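Local coordinates for pyridoxamine 5'-phosphate oxidase-related, FMN-binding protein (Paracoccus denitrificans, PDB 6VNA) that probably degrades c-type heme as a noncanonical heme oxygenase related to the FMN-binding pyridoxamine 5'-phosphate oxidases, at residues 31-34 with 35-38; 86-89 with 90-94; 101-105 with 106-110; 149-152 with 153-156. All blocks are in the same frame, centred on the assembly; numbering follows the deposited sequence.

Contact 1 of 4, residues 31-34 with 35-38; sequences TLDP and ETGV
T31, one residue before the end of strand 26-32, comes near V38 only through its carbonyl O, without a bond; its side chain rests on H64, A67 and L68 of helix 63-70. Next along, L32 lays its CD2 methyl 3.7 Å from the carbonyl O of G37, while the same side chain packs against L32 of the second subunit. D33 carries most of the contact. D33 N donates to V38 O at 3.0 Å, and D33 O receives G37 N in the carbonyl plane, 2.7 Å away, with a further weak bond from T36 N. These bonds close a β-hairpin that joins the antiparallel strands 26-32 and 39-48 through the four-residue loop P34-G37. The D33 carboxylate folds over this loop because CG lies anti to the backbone N (chi1 171°), and OD2 then takes two bonds from T36. T36 OG1 approaches D33 OD2 at 2.5 Å on its anti lone pair, whereas T36 N, 3.0 Å from the same OD2, comes from above the carboxylate plane. Two donors from one residue hold OD2 from different directions and fix the rotation of the carboxylate; T36 OG1 in turn accepts a long, weak bond from V38 N. P34 starts the bend: it and E35 both have right-handed helical backbone angles, and G37 reverses the chain with a positive phi of 66°. E35 sets its CB 3.8 Å from D33 OD2 but sends its carboxylate outward, and beyond it T36 O accepts a hydrogen bond from R73 of the second subunit.

Contact 2 of 4, residues 86-89 with 90-94; sequences DAMT and HARLS
R92 starts with CG between its backbone N and carbonyl carbon (chi1 57°) and bends again at chi2, which folds the guanidinium back toward M88; H90 keeps CG anti to its carbonyl carbon (chi1 -61°), laying the imidazole over A87. R92 NH1 then serves two carbonyls. R92 NH1 donates to M88 O at 2.7 Å, reaching that oxygen from above the carbonyl plane, and to H90 O at 2.9 Å. H90 O lies in the guanidinium plane, and R92 NH1 stands nearly on the extension of its C=O bond. R92 NH2 is 3.5 Å from the methyl CE of M88, whose chain curls at chi2 and chi3, bringing only this methyl beside NH2. The histidine ring of H90 receives A87 CA almost on its normal, 3.8 Å from the centroid, a CH-pi contact on one face. Its NE2 donates to the carbonyl O of G85, just before the segment.

The backbone here forms a short 3-10 turn, 87-89, that leads into strand 92-101. D86 O takes both T89 N and T89 OG1, the hydroxyl at 2.9 Å, and A87 O accepts H90 N at 3.1 Å. The same A87 O is also reached by R43 NH1 of the second subunit, and the side chains of H90 and R92 pack on that arginine, which places the turn at the dimer interface. Chemically, R92 binds backbone oxygens here, and the carbonyl dipoles that tie the turn to the strand probably help to stabilise its charge.

Contact 3 of 4, residues 101-105 with 106-110; sequences PAEPD and ENRRA
R108 NH2 donates to the carbonyl O of E103 at 2.9 Å, meeting that oxygen from above its carbonyl plane rather than along a lone pair; NH1 of the same guanidinium is taken by D49 in a salt bridge, so the group is held from two ends. At the helix entrance D105 acts as a cap. Its CG lies anti to the backbone N (chi1 -177°), which brings OD1 over the turn. There D105 OD1 accepts N107 N at 2.7 Å and R108 N at 3.2 Å. Both bonds are weak, and the shorter has the more bent geometry. D105 O adds a straighter bond from R109 N, 3.3 Å long, to the first turn, and R109 itself forms the centre of an inverse gamma turn.

Outside these bonds the R108 guanidinium lies between two groups. A102 CB sits over the centre of one face, 3.8 Å above the plane, and D105 OD2 lies over the opposite face. D105 OD2 is 4.5 Å from R108 NE; because the oxygen lies well out of the guanidinium plane, no N-H points at it and the charges probably attract without a bond. E103 CB lies at the edge of the guanidinium, 3.6 Å from R108 NH2, and the aliphatic stem of R108 begins with CB 3.6 Å from D105 CB. Strand 92-101 thus passes into helix 108-115 over a surface turn. A102 pairs with F130 of strand 128-135 through the backbone, and A102 and R108 both rest on L55 of strand 54-59.

Contact 4 of 4, residues 149-152 with 153-156; sequences KLTA and SDML
A152, D154 and T151 carry this strand-to-helix junction, where strand 148-151 turns into the short, weakly bonded helix 152-156 near the C-terminus. D154 folds back on the strand end: with CG beside its own backbone N (chi1 -72°), D154 OD2 accepts T151 N at 3.2 Å in a nearly straight bond of 170°, the donor standing above the carboxylate plane. The other oxygen, OD1, is engaged in a salt bridge with R14 of helix 11-23, so the buried carboxylate is held on both oxygens and ties the junction to that helix. T151 turns its hydroxyl to S153, OG1 to OG at 2.7 Å, a hydrogen bond that either residue could donate. A152 makes the bend itself; the close approach of L156 to its carbonyl O is doubtful in the model. L150 reaches both D154 and M155, CD2 touching D154 OD2 at 3.8 Å and CD1 meeting M155 CG at 4.2 Å; L150 packs on L93 and M155 on I95 of strand 92-101. The M155 chain bends at chi3, and its methyl CE ends 3.3 Å from the carbonyl O of T151.

Overall arrangement
The four contacts follow one another along the chain, contact 1 closing before contact 2 opens and so on to contact 4 near the C-terminus. Contacts 1, 2 and 4 reach the same antiparallel sheet, and contacts 2 and 3 mark the start and the far end of strand 92-101, their centres about 30 Å apart on opposite sides of the chain's centre. Contacts 2 and 4 do touch: L93 of strand 92-101 packs on L150 and M155, although the centres are about 18 Å apart. Contacts 1 and 2, about 26 Å apart between centres, both touch the second subunit, so one sheet supplies turns to the dimer interface, whereas no other chain touches contacts 3 and 4.

Contact 1 of 4, residues 31-34 with 35-38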
loop_
_atom_site.group_PDB
_atom_site.type_symbol
_atom_site.label_atom_id
_atom_site.label_comp_id
_atom_site.label_asym_id
_atom_site.label_seq_id
_atom_site.Cartn_x
_atom_site.Cartn_y
_atom_site.Cartn_z
ATOM N N THR A 31 2.097 -6.287 3.464
ATOM C CA THR A 31 2.630 -7.426 4.257
ATOM C C THR A 31 2.562 -8.734 3.458
ATOM O O THR A 31 1.831 -8.819 2.428
ATOM C CB THR A 31 1.926 -7.539 5.605
ATOM O OG1 THR A 31 0.515 -7.705 5.433
ATOM C CG2 THR A 31 2.244 -6.344 6.481
ATOM N N LEU A 32 3.314 -9.732 3.915
ATOM C CA LEU A 32 3.311 -11.077 3.293
ATOM C C LEU A 32 2.234 -11.913 3.978
ATOM O O LEU A 32 2.312 -12.074 5.198
ATOM C CB LEU A 32 4.714 -11.682 3.398
ATOM C CG LEU A 32 5.790 -10.940 2.606
ATOM C CD1 LEU A 32 7.149 -11.530 2.859
ATOM C CD2 LEU A 32 5.506 -10.942 1.121
ATOM N N ASP A 33 1.245 -12.385 3.211
ATOM C CA ASP A 33 0.227 -13.358 3.688
ATOM C C ASP A 33 0.937 -14.646 4.124
ATOM O O ASP A 33 1.575 -15.312 3.307
ATOM C CB ASP A 33 -0.805 -13.632 2.597
ATOM C CG ASP A 33 -1.726 -14.779 2.957
ATOM O OD1 ASP A 33 -2.280 -14.718 4.058
ATOM O OD2 ASP A 33 -1.847 -15.738 2.135
ATOM N N PRO A 34 0.922 -15.011 5.425
ATOM C CA PRO A 34 1.654 -16.196 5.904
ATOM C C PRO A 34 1.366 -17.449 5.060
ATOM O O PRO A 34 2.281 -17.984 4.452
ATOM C CB PRO A 34 1.186 -16.359 7.351
ATOM C CG PRO A 34 0.795 -14.951 7.766
ATOM C CD PRO A 34 0.233 -14.301 6.514
ATOM N N GLU A 35 0.098 -17.821 4.955
ATOM C CA GLU A 35 -0.363 -18.989 4.154
ATOM C C GLU A 35 0.274 -18.997 2.756
ATOM O O GLU A 35 0.933 -19.994 2.475
ATOM C CB GLU A 35 -1.890 -19.031 4.074
ATOM C CG GLU A 35 -2.437 -20.382 3.660
ATOM C CD GLU A 35 -3.787 -20.704 4.270
ATOM O OE1 GLU A 35 -4.641 -19.792 4.337
ATOM O OE2 GLU A 35 -3.972 -21.858 4.708
ATOM N N THR A 36 0.110 -17.952 1.926
ATOM C CA THR A 36 0.352 -18.009 0.446
ATOM C C THR A 36 1.538 -17.155 -0.024
ATOM O O THR A 36 1.854 -17.255 -1.224
ATOM C CB THR A 36 -0.891 -17.591 -0.353
ATOM O OG1 THR A 36 -1.085 -16.179 -0.241
ATOM C CG2 THR A 36 -2.138 -18.323 0.103
ATOM N N GLY A 37 2.119 -16.316 0.843
ATOM C CA GLY A 37 3.242 -15.416 0.518
ATOM C C GLY A 37 2.901 -14.305 -0.480
ATOM O O GLY A 37 3.857 -13.616 -0.922
ATOM N N VAL A 38 1.619 -14.145 -0.845
ATOM C CA VAL A 38 1.070 -13.047 -1.699
ATOM C C VAL A 38 1.035 -11.769 -0.862
ATOM O O VAL A 38 0.690 -11.825 0.314
ATOM C CB VAL A 38 -0.351 -13.367 -2.218
ATOM C CG1 VAL A 38 -0.943 -12.213 -3.018
ATOM C CG2 VAL A 38 -0.388 -14.636 -3.041
#

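Contact 2 of 4, residues 86-89 with 90-94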
loop_
_atom_site.group_PDB
_atom_site.type_symbol
_atom_site.label_atom_id
_atom_site.label_comp_id
_atom_site.label_asym_id
_atom_site.label_seq_id
_atom_site.Cartn_x
_atom_site.Cartn_y
_atom_site.Cartn_z
ATOM N N ASP A 86 -6.275 14.030 -11.098
ATOM C CA ASP A 86 -5.984 12.611 -11.449
ATOM C C ASP A 86 -4.992 11.985 -10.438
ATOM O O ASP A 86 -3.869 12.510 -10.288
ATOM C CB ASP A 86 -5.483 12.518 -12.898
ATOM C CG ASP A 86 -5.189 11.100 -13.360
ATOM O OD1 ASP A 86 -5.667 10.144 -12.690
ATOM O OD2 ASP A 86 -4.463 10.955 -14.371
ATOM N N ALA A 87 -5.379 10.867 -9.810
ATOM C CA ALA A 87 -4.587 10.114 -8.803
ATOM C C ALA A 87 -3.148 9.885 -9.284
ATOM O O ALA A 87 -2.252 10.027 -8.460
ATOM C CB ALA A 87 -5.261 8.799 -8.500
ATOM N N MET A 88 -2.947 9.592 -10.572
ATOM C CA MET A 88 -1.645 9.184 -11.163
ATOM C C MET A 88 -0.694 10.371 -11.317
ATOM O O MET A 88 0.476 10.113 -11.642
ATOM C CB MET A 88 -1.818 8.534 -12.546
ATOM C CG MET A 88 -2.738 7.311 -12.545
ATOM S SD MET A 88 -2.260 6.020 -11.353
ATOM C CE MET A 88 -0.611 5.658 -11.951
ATOM N N THR A 89 -1.155 11.610 -11.148
ATOM C CA THR A 89 -0.270 12.813 -11.155
ATOM C C THR A 89 0.079 13.232 -9.719
ATOM O O THR A 89 0.820 14.185 -9.569
ATOM C CB THR A 89 -0.903 13.996 -11.900
ATOM O OG1 THR A 89 -1.957 14.506 -11.087
ATOM C CG2 THR A 89 -1.433 13.621 -13.267
ATOM N N HIS A 90 -0.459 12.579 -8.695
ATOM C CA HIS A 90 -0.112 12.864 -7.279
ATOM C C HIS A 90 1.296 12.344 -7.014
ATOM O O HIS A 90 1.657 11.296 -7.601
ATOM C CB HIS A 90 -1.082 12.190 -6.317
ATOM C CG HIS A 90 -2.506 12.618 -6.453
ATOM N ND1 HIS A 90 -3.500 12.141 -5.608
ATOM C CD2 HIS A 90 -3.103 13.490 -7.290
ATOM C CE1 HIS A 90 -4.651 12.681 -5.941
ATOM N NE2 HIS A 90 -4.434 13.518 -6.965
ATOM N N ALA A 91 2.059 13.053 -6.181
ATOM C CA ALA A 91 3.402 12.628 -5.735
ATOM C C ALA A 91 3.211 11.460 -4.765
ATOM O O ALA A 91 2.240 11.494 -3.943
ATOM C CB ALA A 91 4.150 13.777 -5.099
ATOM N N ARG A 92 4.097 10.472 -4.820
ATOM C CA ARG A 92 3.962 9.259 -3.980
ATOM C C ARG A 92 5.293 8.541 -3.827
ATOM O O ARG A 92 6.091 8.452 -4.795
ATOM C CB ARG A 92 2.953 8.304 -4.606
ATOM C CG ARG A 92 3.330 7.913 -6.022
ATOM C CD ARG A 92 2.061 7.896 -6.833
ATOM N NE ARG A 92 2.219 7.242 -8.119
ATOM C CZ ARG A 92 1.995 7.791 -9.295
ATOM N NH1 ARG A 92 1.632 9.064 -9.415
ATOM N NH2 ARG A 92 2.165 7.045 -10.367
ATOM N N LEU A 93 5.504 8.036 -2.626
ATOM C CA LEU A 93 6.777 7.415 -2.200
ATOM C C LEU A 93 6.486 5.959 -1.826
ATOM O O LEU A 93 5.530 5.746 -1.019
ATOM C CB LEU A 93 7.298 8.221 -1.005
ATOM C CG LEU A 93 8.541 7.623 -0.365
ATOM C CD1 LEU A 93 9.692 7.638 -1.363
ATOM C CD2 LEU A 93 8.886 8.362 0.926
ATOM N N SER A 94 7.211 5.017 -2.439
ATOM C CA SER A 94 7.203 3.564 -2.109
ATOM C C SER A 94 8.403 3.289 -1.220
ATOM O O SER A 94 9.525 3.549 -1.673
ATOM C CB SER A 94 7.307 2.674 -3.314
ATOM O OG SER A 94 6.146 2.751 -4.111
#

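Contact 3 of 4, residues 101-105 with 106-110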
loop_
_atom_site.group_PDB
_atom_site.type_symbol
_atom_site.label_atom_id
_atom_site.label_comp_id
_atom_site.label_asym_id
_atom_site.label_seq_id
_atom_site.Cartn_x
_atom_site.Cartn_y
_atom_site.Cartn_z
ATOM N N PRO A 101 8.389 -3.689 16.535
ATOM C CA PRO A 101 7.574 -3.133 17.614
ATOM C C PRO A 101 8.293 -1.937 18.255
ATOM O O PRO A 101 9.491 -1.976 18.449
ATOM C CB PRO A 101 7.419 -4.302 18.595
ATOM C CG PRO A 101 7.571 -5.528 17.717
ATOM C CD PRO A 101 8.570 -5.145 16.644
ATOM N N ALA A 102 7.554 -0.867 18.507
ATOM C CA ALA A 102 8.105 0.401 19.017
ATOM C C ALA A 102 7.820 0.475 20.514
ATOM O O ALA A 102 6.686 0.120 20.934
ATOM C CB ALA A 102 7.502 1.559 18.275
ATOM N N GLU A 103 8.818 0.950 21.263
ATOM C CA GLU A 103 8.823 1.043 22.749
ATOM C C GLU A 103 7.514 1.663 23.236
ATOM O O GLU A 103 6.783 2.295 22.474
ATOM C CB GLU A 103 10.004 1.885 23.255
ATOM C CG GLU A 103 11.262 1.844 22.391
ATOM C CD GLU A 103 11.920 0.485 22.206
ATOM O OE1 GLU A 103 11.254 -0.541 22.439
ATOM O OE2 GLU A 103 13.107 0.460 21.831
ATOM N N PRO A 104 7.170 1.509 24.534
ATOM C CA PRO A 104 6.236 2.431 25.175
ATOM C C PRO A 104 6.889 3.825 25.185
ATOM O O PRO A 104 8.112 3.894 25.275
ATOM C CB PRO A 104 6.015 1.838 26.579
ATOM C CG PRO A 104 7.213 0.930 26.810
ATOM C CD PRO A 104 7.643 0.450 25.437
ATOM N N ASP A 105 6.088 4.886 25.034
ATOM C CA ASP A 105 6.553 6.301 25.075
ATOM C C ASP A 105 5.332 7.208 25.288
ATOM O O ASP A 105 4.342 7.082 24.519
ATOM C CB ASP A 105 7.369 6.656 23.822
ATOM C CG ASP A 105 7.958 8.063 23.775
ATOM O OD1 ASP A 105 7.563 8.906 24.596
ATOM O OD2 ASP A 105 8.803 8.311 22.898
ATOM N N GLU A 106 5.406 8.066 26.313
ATOM C CA GLU A 106 4.376 9.081 26.670
ATOM C C GLU A 106 4.371 10.198 25.617
ATOM O O GLU A 106 3.267 10.676 25.263
ATOM C CB GLU A 106 4.654 9.650 28.066
ATOM C CG GLU A 106 4.444 8.651 29.192
ATOM C CD GLU A 106 2.985 8.408 29.538
ATOM O OE1 GLU A 106 2.257 7.881 28.678
ATOM O OE2 GLU A 106 2.573 8.771 30.658
ATOM N N ASN A 107 5.557 10.592 25.139
ATOM C CA ASN A 107 5.726 11.652 24.110
ATOM C C ASN A 107 5.138 11.170 22.777
ATOM O O ASN A 107 4.456 11.973 22.112
ATOM C CB ASN A 107 7.183 12.112 23.990
ATOM C CG ASN A 107 7.472 13.307 24.876
ATOM O OD1 ASN A 107 8.204 13.200 25.855
ATOM N ND2 ASN A 107 6.866 14.442 24.566
ATOM N N ARG A 108 5.376 9.906 22.419
ATOM C CA ARG A 108 4.880 9.280 21.165
ATOM C C ARG A 108 3.351 9.314 21.164
ATOM O O ARG A 108 2.771 9.799 20.180
ATOM C CB ARG A 108 5.392 7.842 21.050
ATOM C CG ARG A 108 4.920 7.110 19.801
ATOM C CD ARG A 108 6.039 6.305 19.163
ATOM N NE ARG A 108 6.666 5.417 20.122
ATOM C CZ ARG A 108 7.917 4.984 20.069
ATOM N NH1 ARG A 108 8.721 5.365 19.092
ATOM N NH2 ARG A 108 8.365 4.172 21.014
ATOM N N ARG A 109 2.734 8.820 22.236
ATOM C CA ARG A 109 1.260 8.828 22.415
ATOM C C ARG A 109 0.862 10.235 22.860
ATOM O O ARG A 109 0.693 10.429 24.083
ATOM C CB ARG A 109 0.856 7.743 23.420
ATOM C CG ARG A 109 -0.644 7.485 23.516
ATOM C CD ARG A 109 -1.009 6.304 24.407
ATOM N NE ARG A 109 -0.583 6.495 25.792
ATOM C CZ ARG A 109 0.580 6.092 26.313
ATOM N NH1 ARG A 109 1.478 5.452 25.580
ATOM N NH2 ARG A 109 0.843 6.340 27.583
ATOM N N ALA A 110 0.757 11.180 21.916
ATOM C CA ALA A 110 0.585 12.637 22.173
ATOM C C ALA A 110 1.014 13.429 20.937
ATOM O O ALA A 110 0.192 14.201 20.423
ATOM C CB ALA A 110 1.375 13.086 23.388
#

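Contact 4 of 4, residues 149-152 with 153-156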
loop_
_atom_site.group_PDB
_atom_site.type_symbol
_atom_site.label_atom_id
_atom_site.label_comp_id
_atom_site.label_asym_id
_atom_site.label_seq_id
_atom_site.Cartn_x
_atom_site.Cartn_y
_atom_site.Cartn_z
ATOM N N LYS A 149 15.209 6.427 -7.356
ATOM C CA LYS A 149 15.642 5.413 -6.350
ATOM C C LYS A 149 16.260 6.133 -5.148
ATOM O O LYS A 149 17.118 6.987 -5.357
ATOM C CB LYS A 149 16.651 4.427 -6.943
ATOM C CG LYS A 149 16.048 3.441 -7.926
ATOM C CD LYS A 149 16.822 2.146 -8.055
ATOM C CE LYS A 149 16.189 1.200 -9.057
ATOM N NZ LYS A 149 16.828 -0.136 -9.050
ATOM N N LEU A 150 15.825 5.801 -3.933
ATOM C CA LEU A 150 16.267 6.476 -2.692
ATOM C C LEU A 150 16.883 5.453 -1.733
ATOM O O LEU A 150 16.404 4.310 -1.681
ATOM C CB LEU A 150 15.048 7.154 -2.062
ATOM C CG LEU A 150 14.376 8.245 -2.892
ATOM C CD1 LEU A 150 13.109 8.719 -2.213
ATOM C CD2 LEU A 150 15.307 9.418 -3.098
ATOM N N THR A 151 17.913 5.867 -0.998
ATOM C CA THR A 151 18.506 5.106 0.128
ATOM C C THR A 151 17.722 5.488 1.378
ATOM O O THR A 151 16.828 6.362 1.269
ATOM C CB THR A 151 20.000 5.404 0.314
ATOM O OG1 THR A 151 20.134 6.661 0.987
ATOM C CG2 THR A 151 20.753 5.418 -0.997
ATOM N N ALA A 152 18.070 4.895 2.517
ATOM C CA ALA A 152 17.378 5.116 3.802
ATOM C C ALA A 152 17.764 6.495 4.345
ATOM O O ALA A 152 16.924 7.126 5.025
ATOM C CB ALA A 152 17.705 4.010 4.767
ATOM N N SER A 153 18.984 6.956 4.055
ATOM C CA SER A 153 19.479 8.298 4.465
ATOM C C SER A 153 18.677 9.381 3.723
ATOM O O SER A 153 18.212 10.327 4.385
ATOM C CB SER A 153 20.968 8.427 4.229
ATOM O OG SER A 153 21.292 8.135 2.876
ATOM N N ASP A 154 18.480 9.188 2.414
ATOM C CA ASP A 154 17.681 10.050 1.495
ATOM C C ASP A 154 16.286 10.376 2.057
ATOM O O ASP A 154 15.779 11.491 1.765
ATOM C CB ASP A 154 17.551 9.391 0.118
ATOM C CG ASP A 154 18.836 9.385 -0.696
ATOM O OD1 ASP A 154 19.824 10.009 -0.236
ATOM O OD2 ASP A 154 18.838 8.779 -1.797
ATOM N N MET A 155 15.682 9.459 2.821
ATOM C CA MET A 155 14.280 9.555 3.311
ATOM C C MET A 155 14.212 10.135 4.731
ATOM O O MET A 155 13.102 10.541 5.135
ATOM C CB MET A 155 13.610 8.176 3.265
ATOM C CG MET A 155 13.322 7.749 1.845
ATOM S SD MET A 155 12.466 6.176 1.695
ATOM C CE MET A 155 13.844 5.045 1.502
ATOM N N LEU A 156 15.330 10.229 5.456
ATOM C CA LEU A 156 15.295 10.446 6.931
ATOM C C LEU A 156 15.772 11.856 7.320
ATOM O O LEU A 156 15.161 12.421 8.247
ATOM C CB LEU A 156 16.121 9.348 7.614
ATOM C CG LEU A 156 15.608 7.915 7.425
ATOM C CD1 LEU A 156 16.643 6.902 7.883
ATOM C CD2 LEU A 156 14.291 7.686 8.158
#